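Local coordinates for protein putative superoxide reductase (Thermotoga maritima, PDB 2AMU) that probably reduces superoxide to hydrogen peroxide at an iron centre, with electrons delivered by rubredoxin, at residues A[67-72]-A[83-88]. Residues are numbered along the deposited sequence; the frame is centred on the assembly and turned at random.
Sequences WIKVFF and VGRYEF
Arg-85 reaches across the hairpin of strands 65-74 and 81-87 to bring its guanidinium, tilted, over one face of the Trp-67 indole. Its CG stands anti to the backbone N (chi1 176°) and the chain runs extended to NE. CB, CG and CD therefore pass beside Lys-69 CE, with CD 3.7 Å from it, a van der Waals contact of two methylene chains. Beyond them, NE gives a straight, in-plane hydrogen bond to the anti lone pair of Glu-87 OE2 (2.8 Å), part of a salt bridge two residues along the same strand. CZ lies 3.7 Å from the centroid of the five-membered ring of Trp-67, a cation-pi contact with the planes 37° apart. NH2 sits near Trp-67 CD1, while NH1, over the ring, comes within 3.2 Å of Lys-69 NZ, two donors with no bond between them. An electron-rich indole and a flat, multi-donor guanidinium suit this exchange. Replacing Arg-85 by an alanine is likely to leave the Glu-87 carboxylate without its arginine partner and the indole without its guanidinium, though Lys-69 NZ would remain over that face.

Branched and aromatic side chains fill the other, buried face, which packs on strand 103-115 of the beta-sandwich: Ile-68 CG1 meets the ring edge of Phe-88 (CE2, 3.7 Å), Val-70 CG2 packs on Tyr-86 CE2, and the Tyr-86 hydroxyl bonds Thr-111 OG1. Ile-68 and Tyr-86 exchange two backbone bonds, whereas Val-70 faces both Val-83 and Gly-84, a classic beta bulge. Glycine suits this site because a CB would clash with Tyr-86 OH. On the Lys-69 and Arg-85 face, the Glu-87 carboxylate and the indole pi cloud probably temper the close like charges.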
ATOM      1  N   TRP A  67       2.150  -4.539  -8.550  1.00 32.06           N
ATOM      2  CA  TRP A  67       2.575  -3.811  -7.403  1.00 30.32           C
ATOM      3  C   TRP A  67       3.300  -2.523  -7.746  1.00 30.33           C
ATOM      4  O   TRP A  67       3.775  -2.328  -8.863  1.00 30.99           O
ATOM      5  CB  TRP A  67       3.431  -4.699  -6.479  1.00 29.32           C
ATOM      6  CG  TRP A  67       4.569  -5.437  -7.083  1.00 31.75           C
ATOM      7  CD1 TRP A  67       4.596  -6.767  -7.377  1.00 33.24           C
ATOM      8  CD2 TRP A  67       5.876  -4.920  -7.435  1.00 31.71           C
ATOM      9  NE1 TRP A  67       5.816  -7.100  -7.900  1.00 30.27           N
ATOM     10  CE2 TRP A  67       6.626  -5.995  -7.921  1.00 34.29           C
ATOM     11  CE3 TRP A  67       6.490  -3.656  -7.351  1.00 30.02           C
ATOM     12  CZ2 TRP A  67       7.961  -5.851  -8.352  1.00 28.37           C
ATOM     13  CZ3 TRP A  67       7.799  -3.499  -7.796  1.00 30.31           C
ATOM     14  CH2 TRP A  67       8.521  -4.596  -8.299  1.00 35.71           C
ATOM     15  N   ILE A  68       3.366  -1.668  -6.730  1.00 32.27           N
ATOM     16  CA  ILE A  68       4.215  -0.489  -6.686  1.00 29.68           C
ATOM     17  C   ILE A  68       5.094  -0.644  -5.427  1.00 31.08           C
ATOM     18  O   ILE A  68       4.597  -1.046  -4.414  1.00 31.48           O
ATOM     19  CB  ILE A  68       3.357   0.805  -6.540  1.00 32.04           C
ATOM     20  CG1 ILE A  68       2.750   1.187  -7.873  1.00 26.30           C
ATOM     21  CG2 ILE A  68       4.193   2.016  -5.959  1.00 33.08           C
ATOM     22  CD1 ILE A  68       1.723   2.310  -7.777  1.00 26.53           C
ATOM     23  N   LYS A  69       6.377  -0.310  -5.520  1.00 30.65           N
ATOM     24  CA  LYS A  69       7.315  -0.303  -4.426  1.00 31.83           C
ATOM     25  C   LYS A  69       7.926   1.097  -4.380  1.00 33.03           C
ATOM     26  O   LYS A  69       8.136   1.754  -5.424  1.00 32.74           O
ATOM     27  CB  LYS A  69       8.360  -1.401  -4.706  1.00 32.15           C
ATOM     28  CG  LYS A  69       9.284  -1.818  -3.640  1.00 42.18           C
ATOM     29  CD  LYS A  69      10.109  -3.091  -4.081  1.00 35.44           C
ATOM     30  CE  LYS A  69       9.301  -4.364  -4.039  1.00 42.88           C
ATOM     31  NZ  LYS A  69       9.734  -5.398  -5.003  1.00 41.17           N
ATOM     32  N   VAL A  70       8.186   1.575  -3.163  1.00 31.34           N
ATOM     33  CA  VAL A  70       8.822   2.856  -2.963  1.00 31.14           C
ATOM     34  C   VAL A  70      10.124   2.638  -2.204  1.00 30.77           C
ATOM     35  O   VAL A  70      10.167   1.911  -1.211  1.00 33.25           O
ATOM     36  CB  VAL A  70       7.910   3.882  -2.186  1.00 27.56           C
ATOM     37  CG1 VAL A  70       8.733   5.219  -1.867  1.00 27.21           C
ATOM     38  CG2 VAL A  70       6.636   4.159  -2.988  1.00 25.97           C
ATOM     39  N   PHE A  71      11.174   3.274  -2.710  1.00 29.62           N
ATOM     40  CA  PHE A  71      12.479   3.332  -2.070  1.00 32.01           C
ATOM     41  C   PHE A  71      12.837   4.754  -1.703  1.00 30.73           C
ATOM     42  O   PHE A  71      12.419   5.710  -2.390  1.00 31.20           O
ATOM     43  CB  PHE A  71      13.554   2.784  -3.022  1.00 31.08           C
ATOM     44  CG  PHE A  71      13.456   1.274  -3.257  1.00 32.41           C
ATOM     45  CD1 PHE A  71      14.013   0.403  -2.375  1.00 32.40           C
ATOM     46  CD2 PHE A  71      12.806   0.763  -4.369  1.00 33.85           C
ATOM     47  CE1 PHE A  71      13.945  -0.946  -2.560  1.00 32.58           C
ATOM     48  CE2 PHE A  71      12.741  -0.573  -4.554  1.00 33.97           C
ATOM     49  CZ  PHE A  71      13.317  -1.427  -3.642  1.00 36.32           C
ATOM     50  N   PHE A  72      13.609   4.894  -0.628  1.00 30.38           N
ATOM     51  CA  PHE A  72      14.213   6.180  -0.263  1.00 29.60           C
ATOM     52  C   PHE A  72      15.713   6.040  -0.261  1.00 29.79           C
ATOM     53  O   PHE A  72      16.276   5.093   0.316  1.00 30.26           O
ATOM     54  CB  PHE A  72      13.721   6.673   1.095  1.00 28.01           C
ATOM     55  CG  PHE A  72      14.189   8.050   1.436  1.00 27.32           C
ATOM     56  CD1 PHE A  72      13.732   9.147   0.728  1.00 27.54           C
ATOM     57  CD2 PHE A  72      15.070   8.258   2.484  1.00 31.49           C
ATOM     58  CE1 PHE A  72      14.164  10.458   1.056  1.00 31.52           C
ATOM     59  CE2 PHE A  72      15.497   9.545   2.813  1.00 32.49           C
ATOM     60  CZ  PHE A  72      15.040  10.647   2.081  1.00 28.30           C
ATOM     61  N   VAL A  83      10.955   1.651   1.450  1.00 30.79           N
ATOM     62  CA  VAL A  83       9.867   2.295   2.170  1.00 27.68           C
ATOM     63  C   VAL A  83       8.681   1.317   2.266  1.00 28.25           C
ATOM     64  O   VAL A  83       8.072   1.174   3.311  1.00 30.72           O
ATOM     65  CB  VAL A  83       9.478   3.655   1.462  1.00 30.16           C
ATOM     66  CG1 VAL A  83       8.172   4.212   1.964  1.00 23.82           C
ATOM     67  CG2 VAL A  83      10.643   4.682   1.627  1.00 26.84           C
ATOM     68  N   GLY A  84       8.340   0.674   1.161  1.00 27.80           N
ATOM     69  CA  GLY A  84       7.314  -0.325   1.208  1.00 29.02           C
ATOM     70  C   GLY A  84       7.036  -0.934  -0.114  1.00 28.22           C
ATOM     71  O   GLY A  84       7.516  -0.458  -1.145  1.00 31.16           O
ATOM     72  N   ARG A  85       6.250  -2.007  -0.063  1.00 28.37           N
ATOM     73  CA  ARG A  85       5.726  -2.712  -1.243  1.00 27.86           C
ATOM     74  C   ARG A  85       4.217  -2.751  -1.138  1.00 30.64           C
ATOM     75  O   ARG A  85       3.691  -3.148  -0.118  1.00 26.70           O
ATOM     76  CB  ARG A  85       6.239  -4.123  -1.308  1.00 26.32           C
ATOM     77  CG  ARG A  85       5.678  -4.941  -2.437  1.00 33.18           C
ATOM     78  CD  ARG A  85       6.469  -6.182  -2.591  1.00 34.12           C
ATOM     79  NE  ARG A  85       5.795  -7.293  -3.298  1.00 37.80           N
ATOM     80  CZ  ARG A  85       6.216  -7.884  -4.439  1.00 37.52           C
ATOM     81  NH1 ARG A  85       7.278  -7.457  -5.097  1.00 36.30           N
ATOM     82  NH2 ARG A  85       5.545  -8.916  -4.944  1.00 35.80           N
ATOM     83  N   TYR A  86       3.522  -2.369  -2.203  1.00 29.27           N
ATOM     84  CA  TYR A  86       2.079  -2.162  -2.112  1.00 31.57           C
ATOM     85  C   TYR A  86       1.484  -3.016  -3.205  1.00 31.18           C
ATOM     86  O   TYR A  86       1.648  -2.713  -4.356  1.00 31.28           O
ATOM     87  CB  TYR A  86       1.768  -0.651  -2.276  1.00 34.18           C
ATOM     88  CG  TYR A  86       2.604   0.196  -1.315  1.00 33.81           C
ATOM     89  CD1 TYR A  86       2.254   0.325   0.014  1.00 36.24           C
ATOM     90  CD2 TYR A  86       3.804   0.798  -1.736  1.00 33.78           C
ATOM     91  CE1 TYR A  86       3.069   1.037   0.903  1.00 32.17           C
ATOM     92  CE2 TYR A  86       4.605   1.546  -0.850  1.00 29.66           C
ATOM     93  CZ  TYR A  86       4.233   1.641   0.452  1.00 30.17           C
ATOM     94  OH  TYR A  86       5.023   2.327   1.310  1.00 32.61           O
ATOM     95  N   GLU A  87       0.858  -4.126  -2.826  1.00 31.92           N
ATOM     96  CA  GLU A  87       0.460  -5.143  -3.793  1.00 31.75           C
ATOM     97  C   GLU A  87      -0.991  -4.939  -4.125  1.00 28.50           C
ATOM     98  O   GLU A  87      -1.769  -4.651  -3.258  1.00 28.10           O
ATOM     99  CB  GLU A  87       0.694  -6.523  -3.223  1.00 29.30           C
ATOM    100  CG  GLU A  87       2.167  -6.868  -3.006  1.00 27.63           C
ATOM    101  CD  GLU A  87       2.370  -8.283  -2.505  1.00 33.67           C
ATOM    102  OE1 GLU A  87       1.357  -9.019  -2.316  1.00 34.51           O
ATOM    103  OE2 GLU A  87       3.544  -8.644  -2.311  1.00 32.57           O
ATOM    104  N   PHE A  88      -1.328  -4.989  -5.401  1.00 30.99           N
ATOM    105  CA  PHE A  88      -2.700  -4.835  -5.860  1.00 30.90           C
ATOM    106  C   PHE A  88      -3.138  -6.211  -6.393  1.00 32.36           C
ATOM    107  O   PHE A  88      -2.715  -6.615  -7.476  1.00 30.18           O
ATOM    108  CB  PHE A  88      -2.766  -3.760  -6.975  1.00 32.21           C
ATOM    109  CG  PHE A  88      -1.962  -2.500  -6.659  1.00 33.91           C
ATOM    110  CD1 PHE A  88      -2.271  -1.712  -5.554  1.00 31.80           C
ATOM    111  CD2 PHE A  88      -0.869  -2.140  -7.444  1.00 32.33           C
ATOM    112  CE1 PHE A  88      -1.510  -0.589  -5.235  1.00 31.22           C
ATOM    113  CE2 PHE A  88      -0.122  -1.024  -7.128  1.00 30.33           C
ATOM    114  CZ  PHE A  88      -0.451  -0.246  -6.028  1.00 27.74           C
TER